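Local coordinates for glycerate dehydrogenase (Bacillus sp. 5mfcol3.1, PDB 6P2I), which reduces acyclic imino acids, formed in situ by a partner oxidase, with NADPH as the probable hydride donor, and belongs to the D-isomer specific 2-hydroxyacid dehydrogenase family, at residues A[15-18]-A[19-23]; A[94-97]-A[98-101]; A[120-123]-A[124-128]; A[170-173]-A[174-178]. All blocks are in the same frame, centred on the assembly; numbering follows the deposited sequence.

The four contacts follow one another along the chain without overlap. Contact 1 lies on helix 14-23, in the domain built on the five-stranded parallel sheet, its centre about 22 Å from that of contact 2. Contact 2, the turn that leads from strand 90-92 into helix 99-114, meets both D-arginine and the nicotinamide end of the cofactor. Contact 4, after strand 167-171 of the seven-stranded Rossmann sheet, holds the other end of the same NADP, its centre about 20 Å from that of contact 2. Contact 3, at the end of helix 117-125, is about 50 Å from contact 1 between centres and meets the second subunit, which also touches contact 2.

Contact 1 of 4, residues A[15-18]-A[19-23]; sequences WVIN and KINEY
Ile20 sits one helical turn after Val16, and the two side chains run side by side in the same direction. From the backbone outward, CB of Ile20 is 3.6 Å from Val16 O, and CG1 comes nearer still, 3.3 Å from that oxygen. With CG1 anti to its own carbonyl carbon (chi1 -64°), the chain leans back along the helix, and its tip CD1 meets Val16 CG1 at 3.8 Å. The backbone bond from Ile20 N to Val16 O spans 2.9 Å. Both residues belong to helix 14-23, the crossover helix of the beta-alpha-beta unit formed with strands 2-5 and 25-28; Ile20 touches Ile3 of strand 2-5, whereas Val16 packs on Met287 of helix 280-298. An alanine in place of Ile20 would lack CG1, CG2 and CD1 and is likely to open a gap beside Val16 and Ile3. On another side of the helix, Asn21 lies alongside Ile17, its ND2 3.7 Å from Ile17 CG2. That amide also makes a weak bond to Ile17 O, the carbonyl that accepts from Asn21 N, while its OD1 takes the backbone N-H of Phe26. A water donates to Asn18 OD1 at 2.6 Å and accepts a weak bond from Asn21 ND2.

Contact 2 of 4, residues A[94-97]-A[98-101]; sequences CPQY and SKQA. With DAR (D-arginine), chain D; NAP (NADP nicotinamide-adenine-dinucleotide phosphate), chain C; EDO (1,2-ethanediol), chain I.
Lys99 has its CG wedged between its own backbone N and carbonyl carbon (chi1 67°), and from there its chain runs fully extended alongside Gln96, whose CG lies anti to the carbonyl carbon (chi1 -54°). The two side chains thus point the same way, and Lys99 NZ bonds Gln96 OE1 at 3.1 Å, approaching from above the amide plane. Lys99 NZ has a second acceptor in Gln152 OE1, so a methionine in place of Lys99, lacking the ammonium group, would probably leave both glutamine oxygens without this donor and the Gln96 amide freer to turn. Beneath the side chains, Lys99 N bonds Gln96 O at 3.2 Å, almost straight at the hydrogen, and closes a type I beta turn from Gln96 to Lys99. Within that turn Ser98 CB makes a CH-pi contact over one face of the Tyr97 ring, 3.9 Å from its centroid. From the same CB, Ser98 OG turns aside from the ring into the cofactor pocket, 3.1 Å from C5N of the NADP nicotinamide. Tyr97 lines the D-arginine pocket, where its OH accepts from D-arginine NH1, although the exact place of this hydroxyl is less certain. A water 2.8 Å from Tyr97 O donates to that carbonyl and accepts from Ala101 N, tying the turn to the first turn of the helix. Glu289 of helix 280-298 takes the backbone N-H of Gln96. The turn carries the chain from strand 90-92 into helix 99-114, with Lys99 packed on Ile153 and Thr156 of helix 152-163 and Ala101 O bonded to Arg115 of the second subunit.

Contact 3 of 4, residues A[120-123]-A[124-128]; sequences ADET and CRKGL
Asp121 and Arg125, one turn apart, form an intrahelical salt bridge near the C-terminal end of helix 117-125, on a side that faces the second subunit. Arg125 grips the carboxylate side-on: NE reaches Asp121 OD2 at 2.7 Å and NH2 reaches Asp121 OD1 at 3.0 Å. The second bond uses the syn lone pair of OD1, although the carboxylate and guanidinium planes lie 52° apart. Having Asp121 CG anti to the backbone N (chi1 -178°) and Arg125 bent at chi2 brings the carboxylate to NE and NH2. Both residues have further partners on the second subunit: Asp121 OD1 accepts from Leu271 N, and Arg125 NH1 donates to Ile264 O and Leu266 O. The salt bridge probably helps to fix both groups for these intersubunit bonds. A second bridge joins the exposed Glu122 and Lys126, which run alongside each other; Lys126 NZ meets Glu122 OE2 at 2.9 Å from above the carboxylate plane. At the helix end Leu128 N bonds Thr123 O at 3.3 Å, and the two side chains cross at about a right angle, Leu128 CB 3.7 Å from Thr123 CG2. With Gly127 N bonded to Cys124 O and Gly127 at positive phi, this is a Schellman motif.

Contact 4 of 4, residues A[170-173]-A[174-178]; sequences GLNK and SKRNV. With NAP (NADP nicotinamide-adenine-dinucleotide phosphate), chain C.
Lys173 and Ser174, neighbours across the contact, both bind the 2'-phosphate of NADP. Ser174 meets NAP O3X twice, through its backbone N at 2.7 Å and through OG at 2.5 Å. Lys173, bent at chi3 and chi4, curls back to bring NZ within 3.0 Å of NAP O1X. Arg176 supplies NH1 to NAP O2X, weakly, with the oxygen at the edge of the guanidinium. Behind this first shell, Ser174 OG accepts from Arg176 N at 3.2 Å, an ST turn that ties the phosphate-binding hydroxyl to the backbone of Arg176. Asn172 spans the turn with both ends of its amide: OD1 takes a weak bond from Lys175 N at 2.9 Å, and ND2 donates to Arg176 O at 3.0 Å, with that oxygen in the amide plane. The torsion chi1 of 61° sets CG between the backbone N and the carbonyl carbon, turning the amide into the curve of the chain; its plane stands 86° from that of the Arg176 guanidinium. These bonds probably help to hold the turn in the shape that presents its residues to the phosphate. Farther out, Leu171 CD1 lies 3.6 Å from NAP C2A of the adenine, and Gln183 binds both Arg176 O and Val178 N. Following strand 167-171 of the Rossmann fold, the turn brings to the phosphate a hydroxyl, backbone amides and two cationic groups, which probably offset its negative charge and are consistent with a preference for NADPH over NADH.

Contact 1 of 4, residues A[15-18]-A[19-23]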
loop_
_atom_site.group_PDB
_atom_site.type_symbol
_atom_site.label_atom_id
_atom_site.label_comp_id
_atom_site.label_asym_id
_atom_site.label_seq_id
_atom_site.Cartn_x
_atom_site.Cartn_y
_atom_site.Cartn_z
ATOM N N TRP A 15 -5.040 29.848 -13.413
ATOM C CA TRP A 15 -6.242 29.700 -14.226
ATOM C C TRP A 15 -7.502 29.817 -13.378
ATOM O O TRP A 15 -8.512 30.359 -13.844
ATOM C CB TRP A 15 -6.213 28.385 -15.012
ATOM C CG TRP A 15 -6.551 27.121 -14.277
ATOM C CD1 TRP A 15 -5.664 26.200 -13.782
ATOM C CD2 TRP A 15 -7.860 26.595 -14.017
ATOM N NE1 TRP A 15 -6.342 25.143 -13.209
ATOM C CE2 TRP A 15 -7.689 25.358 -13.345
ATOM C CE3 TRP A 15 -9.158 27.047 -14.277
ATOM C CZ2 TRP A 15 -8.766 24.580 -12.921
ATOM C CZ3 TRP A 15 -10.229 26.267 -13.858
ATOM C CH2 TRP A 15 -10.027 25.049 -13.189
ATOM N N VAL A 16 -7.438 29.386 -12.121
ATOM C CA VAL A 16 -8.589 29.499 -11.231
ATOM C C VAL A 16 -8.772 30.934 -10.771
ATOM O O VAL A 16 -9.897 31.438 -10.724
ATOM C CB VAL A 16 -8.438 28.549 -10.036
ATOM C CG1 VAL A 16 -9.573 28.762 -9.044
ATOM C CG2 VAL A 16 -8.408 27.109 -10.513
ATOM N N ILE A 17 -7.677 31.604 -10.408
ATOM C CA ILE A 17 -7.773 33.018 -10.045
ATOM C C ILE A 17 -8.381 33.813 -11.189
ATOM O O ILE A 17 -9.264 34.655 -10.980
ATOM C CB ILE A 17 -6.388 33.558 -9.641
ATOM C CG1 ILE A 17 -5.911 32.851 -8.370
ATOM C CG2 ILE A 17 -6.429 35.087 -9.449
ATOM C CD1 ILE A 17 -4.462 33.115 -8.026
ATOM N N ASN A 18 -7.937 33.553 -12.421
ATOM C CA ASN A 18 -8.491 34.280 -13.561
ATOM C C ASN A 18 -9.965 33.946 -13.759
ATOM O O ASN A 18 -10.782 34.833 -14.033
ATOM C CB ASN A 18 -7.701 33.951 -14.831
ATOM C CG ASN A 18 -6.268 34.454 -14.774
ATOM O OD1 ASN A 18 -5.964 35.409 -14.061
ATOM N ND2 ASN A 18 -5.382 33.820 -15.541
ATOM N N LYS A 19 -10.323 32.669 -13.607
ATOM C CA LYS A 19 -11.718 32.277 -13.785
ATOM C C LYS A 19 -12.621 32.936 -12.744
ATOM O O LYS A 19 -13.700 33.444 -13.075
ATOM C CB LYS A 19 -11.835 30.752 -13.722
ATOM C CG LYS A 19 -13.265 30.242 -13.742
ATOM C CD LYS A 19 -13.955 30.606 -15.037
ATOM C CE LYS A 19 -13.775 29.516 -16.067
ATOM N NZ LYS A 19 -14.536 28.288 -15.709
ATOM N N ILE A 20 -12.205 32.945 -11.479
ATOM C CA ILE A 20 -13.109 33.478 -10.469
ATOM C C ILE A 20 -13.260 34.989 -10.630
ATOM O O ILE A 20 -14.335 35.549 -10.373
ATOM C CB ILE A 20 -12.624 33.073 -9.068
ATOM C CG1 ILE A 20 -12.690 31.550 -8.933
ATOM C CG2 ILE A 20 -13.484 33.726 -7.986
ATOM C CD1 ILE A 20 -12.194 31.032 -7.590
ATOM N N ASN A 21 -12.212 35.672 -11.097
ATOM C CA ASN A 21 -12.352 37.095 -11.383
ATOM C C ASN A 21 -13.325 37.358 -12.532
ATOM O O ASN A 21 -13.734 38.504 -12.729
ATOM C CB ASN A 21 -10.973 37.696 -11.687
ATOM C CG ASN A 21 -10.239 38.137 -10.427
ATOM O OD1 ASN A 21 -10.764 38.920 -9.641
ATOM N ND2 ASN A 21 -9.031 37.620 -10.223
ATOM N N GLU A 22 -13.719 36.320 -13.291
ATOM C CA GLU A 22 -14.782 36.524 -14.274
ATOM C C GLU A 22 -16.143 36.685 -13.603
ATOM O O GLU A 22 -17.048 37.300 -14.181
ATOM C CB GLU A 22 -14.850 35.356 -15.259
ATOM C CG GLU A 22 -13.632 35.200 -16.132
ATOM C CD GLU A 22 -13.648 33.892 -16.929
ATOM O OE1 GLU A 22 -12.565 33.463 -17.374
ATOM O OE2 GLU A 22 -14.741 33.301 -17.117
ATOM N N TYR A 23 -16.314 36.111 -12.410
ATOM C CA TYR A 23 -17.589 36.119 -11.702
ATOM C C TYR A 23 -17.767 37.319 -10.786
ATOM O O TYR A 23 -18.904 37.655 -10.447
ATOM C CB TYR A 23 -17.734 34.846 -10.863
ATOM C CG TYR A 23 -17.828 33.579 -11.681
ATOM C CD1 TYR A 23 -18.909 33.356 -12.524
ATOM C CD2 TYR A 23 -16.837 32.607 -11.613
ATOM C CE1 TYR A 23 -19.003 32.193 -13.279
ATOM C CE2 TYR A 23 -16.921 31.443 -12.367
ATOM C CZ TYR A 23 -18.005 31.244 -13.194
ATOM O OH TYR A 23 -18.092 30.085 -13.939
HETATM O O HOH W 1 -6.987 37.203 -12.460
#

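Contact 2 of 4, residues A[94-97]-A[98-101]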
loop_
_atom_site.group_PDB
_atom_site.type_symbol
_atom_site.label_atom_id
_atom_site.label_comp_id
_atom_site.label_asym_id
_atom_site.label_seq_id
_atom_site.Cartn_x
_atom_site.Cartn_y
_atom_site.Cartn_z
ATOM N N CYS A 94 -16.873 21.185 -0.784
ATOM C CA CYS A 94 -16.404 20.543 -2.005
ATOM C C CYS A 94 -16.416 19.051 -1.707
ATOM O O CYS A 94 -15.557 18.556 -0.959
ATOM C CB CYS A 94 -15.005 21.026 -2.404
ATOM S SG CYS A 94 -15.013 22.812 -2.819
ATOM N N PRO A 95 -17.388 18.315 -2.223
ATOM C CA PRO A 95 -17.760 17.038 -1.603
ATOM C C PRO A 95 -17.034 15.803 -2.094
ATOM O O PRO A 95 -17.080 14.791 -1.392
ATOM C CB PRO A 95 -19.245 16.919 -1.947
ATOM C CG PRO A 95 -19.379 17.633 -3.251
ATOM C CD PRO A 95 -18.405 18.784 -3.185
ATOM N N GLN A 96 -16.443 15.817 -3.288
ATOM C CA GLN A 96 -15.929 14.560 -3.842
ATOM C C GLN A 96 -14.496 14.619 -4.352
ATOM O O GLN A 96 -13.968 13.582 -4.769
ATOM C CB GLN A 96 -16.840 14.071 -4.981
ATOM C CG GLN A 96 -18.302 13.955 -4.603
ATOM C CD GLN A 96 -19.099 13.101 -5.574
ATOM O OE1 GLN A 96 -18.540 12.276 -6.306
ATOM N NE2 GLN A 96 -20.415 13.280 -5.572
ATOM N N TYR A 97 -13.845 15.786 -4.314
ATOM C CA TYR A 97 -12.562 15.954 -4.988
ATOM C C TYR A 97 -11.526 14.927 -4.549
ATOM O O TYR A 97 -10.690 14.519 -5.360
ATOM C CB TYR A 97 -12.017 17.378 -4.744
ATOM C CG TYR A 97 -11.614 17.644 -3.305
ATOM C CD1 TYR A 97 -12.563 18.000 -2.341
ATOM C CD2 TYR A 97 -10.286 17.559 -2.909
ATOM C CE1 TYR A 97 -12.189 18.225 -1.020
ATOM C CE2 TYR A 97 -9.912 17.776 -1.592
ATOM C CZ TYR A 97 -10.864 18.106 -0.657
ATOM O OH TYR A 97 -10.479 18.327 0.648
ATOM N N SER A 98 -11.537 14.512 -3.282
ATOM C CA SER A 98 -10.427 13.713 -2.775
ATOM C C SER A 98 -10.743 12.229 -2.627
ATOM O O SER A 98 -9.873 11.484 -2.174
ATOM C CB SER A 98 -9.953 14.244 -1.413
ATOM O OG SER A 98 -10.846 13.844 -0.387
ATOM N N LYS A 99 -11.945 11.782 -2.980
ATOM C CA LYS A 99 -12.358 10.449 -2.534
ATOM C C LYS A 99 -11.456 9.350 -3.091
ATOM O O LYS A 99 -11.173 8.372 -2.386
ATOM C CB LYS A 99 -13.830 10.182 -2.861
ATOM C CG LYS A 99 -14.242 10.056 -4.321
ATOM C CD LYS A 99 -15.772 9.862 -4.393
ATOM C CE LYS A 99 -16.254 9.718 -5.841
ATOM N NZ LYS A 99 -17.685 9.281 -5.935
ATOM N N GLN A 100 -10.972 9.494 -4.329
ATOM C CA GLN A 100 -10.066 8.468 -4.859
ATOM C C GLN A 100 -8.702 8.541 -4.182
ATOM O O GLN A 100 -8.111 7.504 -3.843
ATOM C CB GLN A 100 -9.920 8.606 -6.377
ATOM C CG GLN A 100 -9.035 7.523 -7.004
ATOM C CD GLN A 100 -9.706 6.165 -6.997
ATOM O OE1 GLN A 100 -10.938 6.064 -7.050
ATOM N NE2 GLN A 100 -8.898 5.103 -6.939
ATOM N N ALA A 101 -8.181 9.756 -3.992
ATOM C CA ALA A 101 -6.908 9.932 -3.295
ATOM C C ALA A 101 -6.962 9.343 -1.889
ATOM O O ALA A 101 -6.048 8.622 -1.469
ATOM C CB ALA A 101 -6.543 11.420 -3.239
HETATM N N DAR D . -9.810 17.627 5.897
HETATM C CA DAR D . -9.880 17.123 4.525
HETATM C CB DAR D . -8.653 17.547 3.704
HETATM C CG DAR D . -8.521 19.064 3.538
HETATM C CD DAR D . -7.571 19.428 2.400
HETATM N NE DAR D . -7.474 20.854 2.085
HETATM C CZ DAR D . -7.801 21.312 0.873
HETATM N NH1 DAR D . -8.633 20.617 0.091
HETATM N NH2 DAR D . -7.307 22.467 0.424
HETATM C C DAR D . -11.191 17.527 3.874
HETATM O O DAR D . -11.295 17.721 2.647
HETATM O OXT DAR D . -12.170 17.647 4.608
HETATM P PA NAP C . -19.989 11.434 3.267
HETATM O O1A NAP C . -20.848 12.498 3.916
HETATM O O2A NAP C . -20.187 11.104 1.817
HETATM O O5B NAP C . -20.184 10.083 4.098
HETATM C C5B NAP C . -20.249 10.092 5.520
HETATM C C4B NAP C . -20.657 8.692 5.963
HETATM O O4B NAP C . -20.630 8.668 7.392
HETATM C C3B NAP C . -22.089 8.344 5.547
HETATM O O3B NAP C . -22.194 6.917 5.368
HETATM C C2B NAP C . -22.907 8.724 6.758
HETATM O O2B NAP C . -24.125 8.002 6.855
HETATM C C1B NAP C . -21.937 8.294 7.843
HETATM N N9A NAP C . -22.278 8.907 9.136
HETATM C C8A NAP C . -22.495 10.214 9.385
HETATM N N7A NAP C . -22.809 10.397 10.691
HETATM C C5A NAP C . -22.811 9.182 11.271
HETATM C C6A NAP C . -23.058 8.651 12.626
HETATM N N6A NAP C . -23.384 9.485 13.642
HETATM N N1A NAP C . -22.944 7.319 12.803
HETATM C C2A NAP C . -22.619 6.475 11.799
HETATM N N3A NAP C . -22.377 6.876 10.537
HETATM C C4A NAP C . -22.463 8.203 10.237
HETATM O O3 NAP C . -18.469 11.847 3.624
HETATM P PN NAP C . -17.135 11.482 2.802
HETATM O O1N NAP C . -17.048 12.322 1.553
HETATM O O2N NAP C . -17.020 9.981 2.660
HETATM O O5D NAP C . -16.024 12.032 3.823
HETATM C C5D NAP C . -15.929 11.489 5.145
HETATM C C4D NAP C . -14.880 12.238 5.955
HETATM O O4D NAP C . -13.597 12.017 5.377
HETATM C C3D NAP C . -15.021 13.753 5.928
HETATM O O3D NAP C . -15.994 14.235 6.866
HETATM C C2D NAP C . -13.605 14.211 6.247
HETATM O O2D NAP C . -13.493 14.473 7.652
HETATM C C1D NAP C . -12.716 13.034 5.837
HETATM N N1N NAP C . -11.787 13.435 4.773
HETATM C C2N NAP C . -10.465 13.276 4.958
HETATM C C3N NAP C . -9.551 13.661 3.980
HETATM C C7N NAP C . -8.070 13.501 4.218
HETATM O O7N NAP C . -7.283 14.115 3.513
HETATM N N7N NAP C . -7.629 12.742 5.231
HETATM C C4N NAP C . -10.030 14.220 2.792
HETATM C C5N NAP C . -11.407 14.385 2.625
HETATM C C6N NAP C . -12.265 13.973 3.638
HETATM P P2B NAP C . -25.491 8.464 6.129
HETATM O O1X NAP C . -25.725 9.899 6.569
HETATM O O2X NAP C . -25.212 8.362 4.653
HETATM O O3X NAP C . -26.496 7.451 6.609
HETATM C C1 EDO I . -11.979 2.784 -7.021
HETATM O O1 EDO I . -12.374 3.977 -7.724
HETATM C C2 EDO I . -11.075 1.937 -7.909
HETATM O O2 EDO I . -9.779 2.542 -8.022
HETATM O O HOH W 2 -9.522 11.989 -5.687
#

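Contact 3 of 4, residues A[120-123]-A[124-128]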
loop_
_atom_site.group_PDB
_atom_site.type_symbol
_atom_site.label_atom_id
_atom_site.label_comp_id
_atom_site.label_asym_id
_atom_site.label_seq_id
_atom_site.Cartn_x
_atom_site.Cartn_y
_atom_site.Cartn_z
ATOM N N ALA A 120 11.093 -2.479 7.622
ATOM C CA ALA A 120 11.668 -3.245 6.522
ATOM C C ALA A 120 12.703 -2.420 5.783
ATOM O O ALA A 120 13.805 -2.897 5.483
ATOM C CB ALA A 120 10.556 -3.700 5.577
ATOM N N ASP A 121 12.368 -1.166 5.494
ATOM C CA ASP A 121 13.330 -0.301 4.836
ATOM C C ASP A 121 14.538 -0.061 5.724
ATOM O O ASP A 121 15.680 -0.122 5.256
ATOM C CB ASP A 121 12.651 1.010 4.457
ATOM C CG ASP A 121 13.562 1.938 3.725
ATOM O OD1 ASP A 121 13.566 1.879 2.482
ATOM O OD2 ASP A 121 14.281 2.734 4.388
ATOM N N GLU A 122 14.307 0.199 7.015
ATOM C CA GLU A 122 15.422 0.465 7.919
ATOM C C GLU A 122 16.356 -0.733 8.002
ATOM O O GLU A 122 17.580 -0.573 8.077
ATOM C CB GLU A 122 14.895 0.830 9.305
ATOM C CG GLU A 122 15.975 1.349 10.244
ATOM C CD GLU A 122 15.541 1.343 11.697
ATOM O OE1 GLU A 122 14.354 1.055 11.967
ATOM O OE2 GLU A 122 16.390 1.629 12.569
ATOM N N THR A 123 15.790 -1.941 7.976
ATOM C CA THR A 123 16.586 -3.165 7.948
ATOM C C THR A 123 17.552 -3.170 6.771
ATOM O O THR A 123 18.746 -3.454 6.928
ATOM C CB THR A 123 15.643 -4.371 7.874
ATOM O OG1 THR A 123 14.844 -4.423 9.064
ATOM C CG2 THR A 123 16.417 -5.685 7.698
ATOM N N CYS A 124 17.043 -2.867 5.571
ATOM C CA CYS A 124 17.897 -2.835 4.389
ATOM C C CYS A 124 18.944 -1.727 4.471
ATOM O O CYS A 124 20.081 -1.915 4.023
ATOM C CB CYS A 124 17.049 -2.666 3.133
ATOM S SG CYS A 124 15.858 -3.994 2.875
ATOM N N ARG A 125 18.591 -0.562 5.036
ATOM C CA ARG A 125 19.571 0.518 5.158
ATOM C C ARG A 125 20.708 0.124 6.088
ATOM O O ARG A 125 21.812 0.678 5.992
ATOM C CB ARG A 125 18.910 1.810 5.657
ATOM C CG ARG A 125 17.625 2.187 4.950
ATOM C CD ARG A 125 17.858 2.856 3.606
ATOM N NE ARG A 125 16.578 3.147 2.968
ATOM C CZ ARG A 125 16.421 3.890 1.878
ATOM N NH1 ARG A 125 17.474 4.437 1.284
ATOM N NH2 ARG A 125 15.201 4.075 1.383
ATOM N N LYS A 126 20.461 -0.827 6.988
ATOM C CA LYS A 126 21.498 -1.389 7.839
ATOM C C LYS A 126 22.344 -2.423 7.115
ATOM O O LYS A 126 23.289 -2.949 7.706
ATOM C CB LYS A 126 20.871 -2.033 9.077
ATOM C CG LYS A 126 20.382 -1.061 10.132
ATOM C CD LYS A 126 20.066 -1.811 11.417
ATOM C CE LYS A 126 19.780 -0.862 12.559
ATOM N NZ LYS A 126 18.326 -0.586 12.669
ATOM N N GLY A 127 22.028 -2.729 5.859
ATOM C CA GLY A 127 22.773 -3.717 5.107
ATOM C C GLY A 127 22.346 -5.150 5.326
ATOM O O GLY A 127 23.090 -6.062 4.947
ATOM N N LEU A 128 21.179 -5.377 5.927
ATOM C CA LEU A 128 20.666 -6.717 6.168
ATOM C C LEU A 128 19.725 -7.125 5.046
ATOM O O LEU A 128 18.998 -6.301 4.481
ATOM C CB LEU A 128 19.933 -6.785 7.510
ATOM C CG LEU A 128 20.731 -6.302 8.719
ATOM C CD1 LEU A 128 19.853 -6.222 9.950
ATOM C CD2 LEU A 128 21.908 -7.230 8.959
#

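Contact 4 of 4, residues A[170-173]-A[174-178]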
loop_
_atom_site.group_PDB
_atom_site.type_symbol
_atom_site.label_atom_id
_atom_site.label_comp_id
_atom_site.label_asym_id
_atom_site.label_seq_id
_atom_site.Cartn_x
_atom_site.Cartn_y
_atom_site.Cartn_z
ATOM N N GLY A 170 -19.884 -2.681 6.984
ATOM C CA GLY A 170 -19.849 -1.251 7.214
ATOM C C GLY A 170 -21.097 -0.772 7.914
ATOM O O GLY A 170 -22.023 -1.542 8.195
ATOM N N LEU A 171 -21.106 0.524 8.207
ATOM C CA LEU A 171 -22.249 1.107 8.883
ATOM C C LEU A 171 -22.371 2.564 8.496
ATOM O O LEU A 171 -21.380 3.232 8.184
ATOM C CB LEU A 171 -22.161 0.975 10.411
ATOM C CG LEU A 171 -21.080 1.701 11.211
ATOM C CD1 LEU A 171 -21.517 3.095 11.594
ATOM C CD2 LEU A 171 -20.771 0.925 12.475
ATOM N N ASN A 172 -23.608 3.043 8.525
ATOM C CA ASN A 172 -23.903 4.448 8.350
ATOM C C ASN A 172 -24.923 4.827 9.417
ATOM O O ASN A 172 -25.234 4.039 10.318
ATOM C CB ASN A 172 -24.372 4.739 6.915
ATOM C CG ASN A 172 -25.643 3.981 6.537
ATOM O OD1 ASN A 172 -26.353 3.451 7.391
ATOM N ND2 ASN A 172 -25.930 3.930 5.241
ATOM N N LYS A 173 -25.440 6.046 9.323
ATOM C CA LYS A 173 -26.387 6.571 10.295
ATOM C C LYS A 173 -27.835 6.387 9.862
ATOM O O LYS A 173 -28.686 6.021 10.682
ATOM C CB LYS A 173 -26.091 8.061 10.534
ATOM C CG LYS A 173 -27.169 8.832 11.277
ATOM C CD LYS A 173 -26.878 10.335 11.274
ATOM C CE LYS A 173 -26.419 10.842 9.899
ATOM N NZ LYS A 173 -27.498 10.820 8.864
ATOM N N SER A 174 -28.131 6.620 8.582
ATOM C CA SER A 174 -29.504 6.595 8.087
ATOM C C SER A 174 -30.028 5.186 7.865
ATOM O O SER A 174 -31.242 5.008 7.719
ATOM C CB SER A 174 -29.589 7.359 6.766
ATOM O OG SER A 174 -28.782 6.698 5.792
ATOM N N LYS A 175 -29.139 4.196 7.825
ATOM C CA LYS A 175 -29.445 2.820 7.440
ATOM C C LYS A 175 -29.897 2.711 5.986
ATOM O O LYS A 175 -30.464 1.685 5.584
ATOM C CB LYS A 175 -30.476 2.183 8.377
ATOM C CG LYS A 175 -30.085 2.250 9.844
ATOM C CD LYS A 175 -29.117 1.145 10.214
ATOM C CE LYS A 175 -29.871 -0.138 10.555
ATOM N NZ LYS A 175 -29.021 -1.349 10.392
ATOM N N ARG A 176 -29.640 3.730 5.167
ATOM C CA ARG A 176 -29.789 3.544 3.731
ATOM C C ARG A 176 -28.923 2.368 3.287
ATOM O O ARG A 176 -27.815 2.159 3.788
ATOM C CB ARG A 176 -29.419 4.819 2.965
ATOM C CG ARG A 176 -27.935 5.123 2.868
ATOM C CD ARG A 176 -27.640 6.156 1.773
ATOM N NE ARG A 176 -28.715 7.135 1.633
ATOM C CZ ARG A 176 -28.813 8.257 2.342
ATOM N NH1 ARG A 176 -27.897 8.559 3.253
ATOM N NH2 ARG A 176 -29.835 9.081 2.137
ATOM N N ASN A 177 -29.457 1.568 2.371
ATOM C CA ASN A 177 -28.786 0.350 1.949
ATOM C C ASN A 177 -27.756 0.679 0.874
ATOM O O ASN A 177 -28.112 1.128 -0.221
ATOM C CB ASN A 177 -29.819 -0.653 1.438
ATOM C CG ASN A 177 -29.237 -2.032 1.247
ATOM O OD1 ASN A 177 -28.081 -2.285 1.589
ATOM N ND2 ASN A 177 -30.039 -2.940 0.698
ATOM N N VAL A 178 -26.483 0.458 1.183
ATOM C CA VAL A 178 -25.391 0.739 0.262
ATOM C C VAL A 178 -24.993 -0.565 -0.414
ATOM O O VAL A 178 -24.727 -1.571 0.258
ATOM C CB VAL A 178 -24.200 1.389 0.993
ATOM C CG1 VAL A 178 -23.081 1.702 0.018
ATOM C CG2 VAL A 178 -24.658 2.656 1.714
HETATM P PA NAP C . -19.989 11.434 3.267
HETATM O O1A NAP C . -20.848 12.498 3.916
HETATM O O2A NAP C . -20.187 11.104 1.817
HETATM O O5B NAP C . -20.184 10.083 4.098
HETATM C C5B NAP C . -20.249 10.092 5.520
HETATM C C4B NAP C . -20.657 8.692 5.963
HETATM O O4B NAP C . -20.630 8.668 7.392
HETATM C C3B NAP C . -22.089 8.344 5.547
HETATM O O3B NAP C . -22.194 6.917 5.368
HETATM C C2B NAP C . -22.907 8.724 6.758
HETATM O O2B NAP C . -24.125 8.002 6.855
HETATM C C1B NAP C . -21.937 8.294 7.843
HETATM N N9A NAP C . -22.278 8.907 9.136
HETATM C C8A NAP C . -22.495 10.214 9.385
HETATM N N7A NAP C . -22.809 10.397 10.691
HETATM C C5A NAP C . -22.811 9.182 11.271
HETATM C C6A NAP C . -23.058 8.651 12.626
HETATM N N6A NAP C . -23.384 9.485 13.642
HETATM N N1A NAP C . -22.944 7.319 12.803
HETATM C C2A NAP C . -22.619 6.475 11.799
HETATM N N3A NAP C . -22.377 6.876 10.537
HETATM C C4A NAP C . -22.463 8.203 10.237
HETATM O O3 NAP C . -18.469 11.847 3.624
HETATM P PN NAP C . -17.135 11.482 2.802
HETATM O O1N NAP C . -17.048 12.322 1.553
HETATM O O2N NAP C . -17.020 9.981 2.660
HETATM O O5D NAP C . -16.024 12.032 3.823
HETATM C C5D NAP C . -15.929 11.489 5.145
HETATM C C4D NAP C . -14.880 12.238 5.955
HETATM O O4D NAP C . -13.597 12.017 5.377
HETATM C C3D NAP C . -15.021 13.753 5.928
HETATM O O3D NAP C . -15.994 14.235 6.866
HETATM C C2D NAP C . -13.605 14.211 6.247
HETATM O O2D NAP C . -13.493 14.473 7.652
HETATM C C1D NAP C . -12.716 13.034 5.837
HETATM N N1N NAP C . -11.787 13.435 4.773
HETATM C C2N NAP C . -10.465 13.276 4.958
HETATM C C3N NAP C . -9.551 13.661 3.980
HETATM C C7N NAP C . -8.070 13.501 4.218
HETATM O O7N NAP C . -7.283 14.115 3.513
HETATM N N7N NAP C . -7.629 12.742 5.231
HETATM C C4N NAP C . -10.030 14.220 2.792
HETATM C C5N NAP C . -11.407 14.385 2.625
HETATM C C6N NAP C . -12.265 13.973 3.638
HETATM P P2B NAP C . -25.491 8.464 6.129
HETATM O O1X NAP C . -25.725 9.899 6.569
HETATM O O2X NAP C . -25.212 8.362 4.653
HETATM O O3X NAP C . -26.496 7.451 6.609
#